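Local coordinates for kelch repeat and BTB domain-containing protein A55 (Vaccinia virus WR, PDB 6I2M) that probably acts as a substrate-specific adapter of CUL3-based E3 ubiquitin ligases, steering host proteins to ubiquitination and proteasomal degradation, at residues C21-V26 / Y60-S65. Sequence-based numbering, arbitrary orientation.
Sequences CDISIV and YEVNLS
Ser24 N and Tyr60 O begin a ladder of four backbone hydrogen bonds that joins strands 23-26 and 61-63 in parallel, within the small mixed sheet of the BTB/POZ domain, the part of the protein that engages CUL3. The case illustrates how one strand pair can divide a polar, partly exposed face from a packed apolar one. The ladder alternates as parallel strands require: from that first bond, Val62 N donates to Ser24 O, Val26 N reaches Val62 O at 2.8 Å and an almost straight 176°, and Leu64 N closes on Val26 O.

The tight face belongs to Ile23, Ile25, Val62 and Leu64. Ile23 has CG1 anti to its backbone N (chi1 -164°), and a bend at chi2 (74°) brings CD1 back over residues 60-62, 3.7 Å from Val62 CG2 and 3.4 Å from Tyr60 O. Further along, Ile25 CG2 and Leu64 CD1 meet slantwise at 3.9 Å. Leu39 of helix 36-42 packs on both isoleucines, and Leu49 of helix 44-49 on Val62, while a second protein chain lays charged side chains on Val62 and Leu64.

The other face, carrying Ser24, Val26 and Glu61, is more polar and looser. Glu61, exposed, runs its extended chain past Val26, with CG 3.7 Å from Val26 CG2, while its OE1 forms a salt bridge with Arg31 of strand 30-34, across the middle strand. Ser24 OG hydrogen-bonds Asn33 of the same strand 30-34 and lies oblique to the exposed Tyr60 ring, 3.7 Å from CE1. One face of that ring lies against the Asp22-Ile23 peptide, Asp22 C standing 3.6 Å above its plane toward the rim. At the far end of the ring, Tyr60 OH makes a weak hydrogen bond of 2.8 Å to Cys21 O.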
ATOM      1  N   CYS A  21      11.644  -7.250  -9.466  1.00 70.93           N
ATOM      2  CA  CYS A  21      11.012  -8.570  -9.535  1.00 70.01           C
ATOM      3  C   CYS A  21      11.995  -9.687  -9.194  1.00 74.64           C
ATOM      4  O   CYS A  21      12.960  -9.920  -9.928  1.00 75.50           O
ATOM      5  CB  CYS A  21      10.346  -8.792 -10.890  1.00 70.56           C
ATOM      6  SG  CYS A  21       8.787  -7.895 -11.106  1.00 73.99           S
ATOM      7  N   ASP A  22      11.762 -10.347  -8.049  1.00 70.61           N
ATOM      8  CA  ASP A  22      12.620 -11.415  -7.540  1.00 70.91           C
ATOM      9  C   ASP A  22      11.913 -12.783  -7.445  1.00 74.30           C
ATOM     10  O   ASP A  22      12.466 -13.719  -6.860  1.00 74.25           O
ATOM     11  CB  ASP A  22      13.259 -10.997  -6.198  1.00 72.91           C
ATOM     12  CG  ASP A  22      12.300 -10.721  -5.050  1.00 80.48           C
ATOM     13  OD1 ASP A  22      11.173 -10.242  -5.311  1.00 79.55           O
ATOM     14  OD2 ASP A  22      12.687 -10.960  -3.887  1.00 87.02           O
ATOM     15  N   ILE A  23      10.716 -12.911  -8.060  1.00 70.33           N
ATOM     16  CA  ILE A  23       9.941 -14.156  -8.076  1.00 69.70           C
ATOM     17  C   ILE A  23       9.081 -14.279  -9.352  1.00 74.39           C
ATOM     18  O   ILE A  23       8.612 -13.274  -9.891  1.00 74.01           O
ATOM     19  CB  ILE A  23       9.122 -14.364  -6.756  1.00 71.66           C
ATOM     20  CG1 ILE A  23       8.624 -15.819  -6.592  1.00 71.71           C
ATOM     21  CG2 ILE A  23       7.981 -13.360  -6.586  1.00 71.56           C
ATOM     22  CD1 ILE A  23       9.694 -16.817  -6.221  1.00 79.66           C
ATOM     23  N   SER A  24       8.906 -15.526  -9.829  1.00 71.73           N
ATOM     24  CA  SER A  24       8.120 -15.868 -11.013  1.00 72.15           C
ATOM     25  C   SER A  24       7.193 -17.053 -10.718  1.00 75.77           C
ATOM     26  O   SER A  24       7.631 -18.055 -10.145  1.00 75.36           O
ATOM     27  CB  SER A  24       9.035 -16.193 -12.192  1.00 77.46           C
ATOM     28  OG  SER A  24       9.931 -15.133 -12.487  1.00 87.50           O
ATOM     29  N   ILE A  25       5.911 -16.928 -11.100  1.00 72.35           N
ATOM     30  CA  ILE A  25       4.902 -17.973 -10.909  1.00 71.99           C
ATOM     31  C   ILE A  25       4.624 -18.653 -12.253  1.00 77.51           C
ATOM     32  O   ILE A  25       4.274 -17.982 -13.226  1.00 77.57           O
ATOM     33  CB  ILE A  25       3.626 -17.434 -10.194  1.00 74.14           C
ATOM     34  CG1 ILE A  25       3.973 -16.915  -8.781  1.00 73.70           C
ATOM     35  CG2 ILE A  25       2.524 -18.508 -10.122  1.00 74.71           C
ATOM     36  CD1 ILE A  25       3.142 -15.743  -8.294  1.00 80.96           C
ATOM     37  N   VAL A  26       4.810 -19.984 -12.297  1.00 75.00           N
ATOM     38  CA  VAL A  26       4.629 -20.804 -13.495  1.00 76.34           C
ATOM     39  C   VAL A  26       3.372 -21.678 -13.401  1.00 80.88           C
ATOM     40  O   VAL A  26       3.245 -22.503 -12.492  1.00 79.83           O
ATOM     41  CB  VAL A  26       5.914 -21.620 -13.833  1.00 81.22           C
ATOM     42  CG1 VAL A  26       5.675 -22.614 -14.969  1.00 82.62           C
ATOM     43  CG2 VAL A  26       7.076 -20.694 -14.175  1.00 81.43           C
ATOM     44  N   TYR A  60      13.628 -18.717  -7.158  1.00 82.17           N
ATOM     45  CA  TYR A  60      13.156 -17.668  -8.064  1.00 81.91           C
ATOM     46  C   TYR A  60      11.875 -18.095  -8.808  1.00 84.14           C
ATOM     47  O   TYR A  60      11.135 -17.233  -9.287  1.00 83.02           O
ATOM     48  CB  TYR A  60      14.269 -17.313  -9.071  1.00 85.38           C
ATOM     49  CG  TYR A  60      14.177 -15.919  -9.659  1.00 87.93           C
ATOM     50  CD1 TYR A  60      13.502 -15.688 -10.855  1.00 89.98           C
ATOM     51  CD2 TYR A  60      14.819 -14.842  -9.054  1.00 89.25           C
ATOM     52  CE1 TYR A  60      13.430 -14.412 -11.412  1.00 91.22           C
ATOM     53  CE2 TYR A  60      14.763 -13.562  -9.606  1.00 90.42           C
ATOM     54  CZ  TYR A  60      14.062 -13.351 -10.784  1.00 98.24           C
ATOM     55  OH  TYR A  60      13.998 -12.091 -11.333  1.00100.02           O
ATOM     56  N   GLU A  61      11.610 -19.417  -8.888  1.00 80.35           N
ATOM     57  CA  GLU A  61      10.462 -19.982  -9.602  1.00 79.55           C
ATOM     58  C   GLU A  61       9.533 -20.815  -8.707  1.00 82.06           C
ATOM     59  O   GLU A  61      10.004 -21.688  -7.977  1.00 81.86           O
ATOM     60  CB  GLU A  61      10.967 -20.823 -10.786  1.00 82.46           C
ATOM     61  CG  GLU A  61       9.926 -21.097 -11.854  1.00 92.61           C
ATOM     62  CD  GLU A  61      10.399 -22.014 -12.963  1.00113.49           C
ATOM     63  OE1 GLU A  61      11.216 -21.568 -13.800  1.00107.70           O
ATOM     64  OE2 GLU A  61       9.948 -23.182 -12.999  1.00107.47           O
ATOM     65  N   VAL A  62       8.209 -20.555  -8.792  1.00 77.51           N
ATOM     66  CA  VAL A  62       7.156 -21.265  -8.045  1.00 76.47           C
ATOM     67  C   VAL A  62       6.179 -21.888  -9.059  1.00 80.42           C
ATOM     68  O   VAL A  62       5.612 -21.166  -9.881  1.00 79.97           O
ATOM     69  CB  VAL A  62       6.422 -20.360  -7.008  1.00 79.10           C
ATOM     70  CG1 VAL A  62       5.343 -21.136  -6.252  1.00 78.42           C
ATOM     71  CG2 VAL A  62       7.401 -19.731  -6.023  1.00 78.82           C
ATOM     72  N   ASN A  63       5.989 -23.220  -8.995  1.00 77.20           N
ATOM     73  CA  ASN A  63       5.098 -23.947  -9.902  1.00 77.49           C
ATOM     74  C   ASN A  63       3.719 -24.208  -9.285  1.00 80.25           C
ATOM     75  O   ASN A  63       3.596 -24.993  -8.341  1.00 79.64           O
ATOM     76  CB  ASN A  63       5.758 -25.244 -10.397  1.00 80.00           C
ATOM     77  CG  ASN A  63       5.044 -25.944 -11.536  1.00105.36           C
ATOM     78  OD1 ASN A  63       4.328 -25.335 -12.343  1.00100.35           O
ATOM     79  ND2 ASN A  63       5.240 -27.250 -11.638  1.00 98.15           N
ATOM     80  N   LEU A  64       2.688 -23.534  -9.821  1.00 76.46           N
ATOM     81  CA  LEU A  64       1.297 -23.662  -9.375  1.00 75.96           C
ATOM     82  C   LEU A  64       0.382 -24.030 -10.561  1.00 80.95           C
ATOM     83  O   LEU A  64      -0.657 -23.400 -10.775  1.00 80.57           O
ATOM     84  CB  LEU A  64       0.822 -22.367  -8.675  1.00 74.99           C
ATOM     85  CG  LEU A  64       1.485 -22.000  -7.339  1.00 78.72           C
ATOM     86  CD1 LEU A  64       1.312 -20.523  -7.038  1.00 78.14           C
ATOM     87  CD2 LEU A  64       0.937 -22.837  -6.187  1.00 80.85           C
ATOM     88  N   SER A  65       0.778 -25.071 -11.321  1.00 78.70           N
ATOM     89  CA  SER A  65       0.070 -25.573 -12.504  1.00 79.99           C
ATOM     90  C   SER A  65      -1.293 -26.215 -12.211  1.00 84.24           C
ATOM     91  O   SER A  65      -2.124 -26.302 -13.118  1.00 85.03           O
ATOM     92  CB  SER A  65       0.956 -26.538 -13.287  1.00 84.81           C
ATOM     93  OG  SER A  65       2.088 -25.870 -13.818  1.00 93.62           O
TER